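Local coordinates for mandelate racemase / muconate lactonizing enzyme family protein (Agrobacterium tumefaciens, PDB 4DXK), which belongs to the mandelate racemase branch of the enolase superfamily, binds sodium at a carboxylate metal site, and probably acts as a lyase or racemase on an unidentified substrate, at residues 303-308 against 334-339; 290-295 against 326-331. All blocks are in the same frame, centred on the assembly; numbering follows the deposited sequence. Where two conformers were deposited one is given.

Contact 1: residues 303-308 against 334-339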
# COMPACT_ATOMS: atom_id res chain seq x y z
N LYS A 303 -24.24 -8.61 14.67
CA LYS A 303 -23.51 -7.46 14.14
C LYS A 303 -22.40 -7.93 13.21
O LYS A 303 -22.11 -7.28 12.20
CB LYS A 303 -22.98 -6.62 15.31
CG LYS A 303 -24.12 -6.08 16.18
CD LYS A 303 -23.66 -5.50 17.50
CE LYS A 303 -24.88 -5.25 18.39
NZ LYS A 303 -24.48 -4.70 19.71
N ILE A 304 -21.75 -9.04 13.54
CA ILE A 304 -20.78 -9.64 12.64
C ILE A 304 -21.44 -10.00 11.31
O ILE A 304 -20.88 -9.75 10.23
CB ILE A 304 -20.13 -10.89 13.28
CG1 ILE A 304 -19.22 -10.47 14.45
CG2 ILE A 304 -19.33 -11.68 12.25
CD1 ILE A 304 -18.97 -11.57 15.46
N ALA A 305 -22.63 -10.57 11.38
CA ALA A 305 -23.33 -10.96 10.16
C ALA A 305 -23.64 -9.77 9.25
O ALA A 305 -23.43 -9.84 8.03
CB ALA A 305 -24.61 -11.72 10.49
N SER A 306 -24.15 -8.69 9.81
CA SER A 306 -24.52 -7.55 8.97
C SER A 306 -23.30 -6.85 8.38
O SER A 306 -23.37 -6.28 7.29
CB SER A 306 -25.42 -6.55 9.72
OG SER A 306 -24.77 -6.01 10.86
N MET A 307 -22.19 -6.91 9.11
CA MET A 307 -20.92 -6.37 8.62
C MET A 307 -20.33 -7.27 7.52
O MET A 307 -19.79 -6.77 6.53
CB MET A 307 -19.94 -6.19 9.79
CG MET A 307 -18.57 -5.64 9.40
SD MET A 307 -17.43 -5.42 10.79
CE MET A 307 -18.56 -5.72 12.16
N ALA A 308 -20.44 -8.59 7.66
CA ALA A 308 -20.02 -9.49 6.58
C ALA A 308 -20.80 -9.20 5.29
O ALA A 308 -20.24 -9.21 4.19
CB ALA A 308 -20.18 -10.93 7.01
N LEU A 334 -32.14 -17.81 10.20
CA LEU A 334 -33.40 -17.49 9.54
C LEU A 334 -33.56 -15.99 9.37
O LEU A 334 -34.26 -15.53 8.47
CB LEU A 334 -34.60 -18.07 10.31
CG LEU A 334 -34.61 -19.60 10.43
CD1 LEU A 334 -35.92 -20.05 11.04
CD2 LEU A 334 -34.38 -20.30 9.11
N ASN A 335 -32.93 -15.21 10.23
CA ASN A 335 -32.99 -13.76 10.12
C ASN A 335 -31.97 -13.16 9.15
O ASN A 335 -32.32 -12.34 8.31
CB ASN A 335 -32.83 -13.08 11.48
CG ASN A 335 -32.54 -11.62 11.33
OD1 ASN A 335 -31.38 -11.19 11.46
ND2 ASN A 335 -33.55 -10.85 10.98
N ALA A 336 -30.70 -13.52 9.30
CA ALA A 336 -29.65 -12.81 8.59
C ALA A 336 -29.77 -13.04 7.09
O ALA A 336 -29.70 -14.17 6.65
CB ALA A 336 -28.29 -13.25 9.08
N PRO A 337 -29.95 -11.97 6.30
CA PRO A 337 -30.12 -12.21 4.86
C PRO A 337 -28.95 -12.94 4.22
O PRO A 337 -29.15 -13.69 3.26
CB PRO A 337 -30.29 -10.79 4.29
CG PRO A 337 -30.96 -10.05 5.41
CD PRO A 337 -30.27 -10.57 6.66
N ASN A 338 -27.75 -12.78 4.76
CA ASN A 338 -26.56 -13.43 4.21
C ASN A 338 -26.20 -14.75 4.88
O ASN A 338 -25.10 -15.24 4.67
CB ASN A 338 -25.35 -12.48 4.23
CG ASN A 338 -24.92 -12.13 5.63
OD1 ASN A 338 -25.76 -12.06 6.54
ND2 ASN A 338 -23.63 -11.89 5.83
N ALA A 339 -27.11 -15.34 5.66
CA ALA A 339 -26.83 -16.69 6.17
C ALA A 339 -26.88 -17.70 5.02
O ALA A 339 -27.85 -17.76 4.27
CB ALA A 339 -27.82 -17.08 7.26
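The carboxamide of N338 reaches across to the backbone of A305, its ND2 lying 3.0 Å from A305 O in a bent hydrogen bond with an N-H...O angle of 135°. The two groups are not coplanar: the donor is tilted from the carbonyl plane, and A305 O lies 30° out of the amide plane. A chi1 of 65° sets CG of N338 between its own backbone N and carbonyl carbon, which turns the amide toward helix 297-310. Asparagine suits this place because ND2 has a second N-H to give, and L313 O takes a bond from the same nitrogen. One short side chain thus ties a carbonyl within that helix to another in the connection that follows it, before strand 315-317.

The remaining contacts depend on small residues. The methyl of A308 touches the nitrogen end of the amide, CB to ND2 being 3.8 Å, while A305 CB lies 4.1 Å from OD1 of N338. A305 CB also meets A336 CB methyl to methyl at 4.2 Å. Alanine at these positions lets the chain come close, with the CA atoms of A305 and A336 6.8 Å apart. Here A336 leaves helix 323-335 and opens a type I beta turn ending at A339, and V315 packs against A305 and N338. Helix 297-310 thus packs against the turn leaving helix 323-335, beside strand 315-317, in the alpha/beta barrel of the enolase superfamily.

Contact 2: residues 290-295 against 326-331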
# COMPACT_ATOMS: atom_id res chain seq x y z
N LEU A 290 -18.75 -18.24 12.62
CA LEU A 290 -18.72 -17.82 14.01
C LEU A 290 -19.45 -18.87 14.82
O LEU A 290 -20.22 -19.66 14.27
CB LEU A 290 -19.38 -16.44 14.17
CG LEU A 290 -20.82 -16.25 13.70
CD1 LEU A 290 -21.84 -16.77 14.70
CD2 LEU A 290 -21.09 -14.78 13.42
N ASP A 291 -19.21 -18.89 16.13
CA ASP A 291 -20.00 -19.68 17.05
C ASP A 291 -20.56 -18.71 18.06
O ASP A 291 -19.80 -18.01 18.75
CB ASP A 291 -19.11 -20.75 17.72
CG ASP A 291 -19.88 -21.63 18.68
OD1 ASP A 291 -20.52 -21.06 19.60
OD2 ASP A 291 -19.86 -22.87 18.53
N ILE A 292 -21.89 -18.63 18.14
CA ILE A 292 -22.53 -17.63 18.97
C ILE A 292 -22.15 -17.75 20.44
O ILE A 292 -22.19 -16.76 21.17
CB ILE A 292 -24.07 -17.67 18.83
CG1 ILE A 292 -24.62 -19.02 19.25
CG2 ILE A 292 -24.49 -17.32 17.40
CD1 ILE A 292 -26.12 -19.04 19.26
N SER A 293 -21.80 -18.96 20.87
CA SER A 293 -21.42 -19.20 22.27
C SER A 293 -19.94 -18.97 22.55
O SER A 293 -19.51 -19.11 23.71
CB SER A 293 -21.83 -20.60 22.72
OG SER A 293 -20.98 -21.61 22.21
N TRP A 294 -19.17 -18.65 21.50
CA TRP A 294 -17.73 -18.43 21.61
C TRP A 294 -17.34 -17.02 21.18
O TRP A 294 -16.18 -16.65 21.36
CB TRP A 294 -16.96 -19.43 20.73
CG TRP A 294 -17.11 -20.87 21.13
CD1 TRP A 294 -17.61 -21.35 22.31
CD2 TRP A 294 -16.79 -22.03 20.33
NE1 TRP A 294 -17.60 -22.72 22.30
CE2 TRP A 294 -17.10 -23.17 21.10
CE3 TRP A 294 -16.24 -22.21 19.06
CZ2 TRP A 294 -16.90 -24.47 20.63
CZ3 TRP A 294 -16.05 -23.50 18.59
CH2 TRP A 294 -16.37 -24.61 19.38
N CYS A 295 -18.26 -16.24 20.60
CA CYS A 295 -17.89 -14.99 19.93
C CYS A 295 -18.44 -13.74 20.57
O CYS A 295 -18.19 -12.64 20.07
CB CYS A 295 -18.34 -15.02 18.46
SG CYS A 295 -20.11 -14.79 18.21
N LEU A 326 -27.37 -24.86 18.73
CA LEU A 326 -27.97 -25.18 17.44
C LEU A 326 -29.25 -24.36 17.21
O LEU A 326 -29.45 -23.77 16.14
CB LEU A 326 -28.25 -26.67 17.32
CG LEU A 326 -29.03 -27.08 16.06
CD1 LEU A 326 -28.25 -26.78 14.78
CD2 LEU A 326 -29.41 -28.55 16.11
N CYS A 327 -30.09 -24.30 18.23
CA CYS A 327 -31.35 -23.59 18.10
C CYS A 327 -31.17 -22.08 17.90
O CYS A 327 -31.73 -21.49 16.97
CB CYS A 327 -32.24 -23.88 19.30
SG CYS A 327 -33.82 -23.05 19.19
N ALA A 328 -30.41 -21.45 18.79
CA ALA A 328 -30.19 -20.01 18.67
C ALA A 328 -29.48 -19.65 17.36
O ALA A 328 -29.75 -18.61 16.75
CB ALA A 328 -29.43 -19.50 19.88
N SER A 329 -28.59 -20.53 16.91
CA SER A 329 -27.92 -20.30 15.63
C SER A 329 -28.92 -20.36 14.48
O SER A 329 -28.81 -19.62 13.50
CB SER A 329 -26.81 -21.32 15.40
OG SER A 329 -25.80 -21.18 16.39
N THR A 330 -29.87 -21.28 14.58
CA THR A 330 -30.90 -21.39 13.56
C THR A 330 -31.76 -20.12 13.52
O THR A 330 -32.08 -19.63 12.44
CB THR A 330 -31.74 -22.67 13.73
OG1 THR A 330 -30.87 -23.81 13.71
CG2 THR A 330 -32.74 -22.81 12.60
N HIS A 331 -32.10 -19.55 14.68
CA HIS A 331 -32.80 -18.26 14.69
C HIS A 331 -32.00 -17.20 13.94
O HIS A 331 -32.53 -16.45 13.12
CB HIS A 331 -33.06 -17.76 16.12
CG HIS A 331 -34.19 -18.45 16.82
ND1 HIS A 331 -35.50 -18.05 16.70
CD2 HIS A 331 -34.19 -19.52 17.65
CE1 HIS A 331 -36.26 -18.84 17.43
NE2 HIS A 331 -35.50 -19.75 18.01
O HOH W 1 -23.13 -20.49 16.31
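I292 lies in the loop that follows strand 287-290 of the alpha/beta barrel and reaches with its CD1 onto helix 323-335. The apolar part of the contact is tight: CD1 stands 3.4 Å from A328 CB, closer than carbon atoms usually come. The shorter branch, CG2, is anti to the carbonyl carbon of I292, while the longer one, extended at a chi2 of 174°, runs out to the helix. Isoleucine suits the place because this longer branch reaches the helix surface, and A328 offers only a methyl to meet it. I89 of helix 79-99 packs on both residues.

CD1 also rests 3.6 Å from S329 OG, but the polar partners of that hydroxyl are V325 O, one turn back in its helix and hydrogen-bonded to it, and a water. Serine fits here because its short arm can serve both.

Within the loop, D291 forms an Asx turn: its OD1 accepts from S293 N at 2.8 Å and also from S293 OG. The other carboxylate oxygen, OD2, is hydrogen-bonded to H318 ND1 and sits 3.5 Å above the ring of W294, over its centre. The two segments are joined through the water, which accepts from I292 N at 2.9 Å and donates to S329 OG at 2.8 Å.

Overall arrangement
The centres of contacts 1 and 2 are 12 Å apart. Contact 2 uses the body of helix 323-335; contact 1 uses the turn directly after its end, although segment 334-339 begins on the last helical residues. Along the chain the segments alternate: 290-295, 303-308, 326-331, then 334-339. The loop after strand 287-290 and helix 297-310 are thus both packed against helix 323-335 and the turn after it, with strand 315-317 between the two helices in sequence. The contacts touch directly where I304 CG2 packs on L290 CD2 at 3.7 Å. Contact 2 is nearer the middle of the chain, with the S329 side chain about 12 Å from a bound sodium.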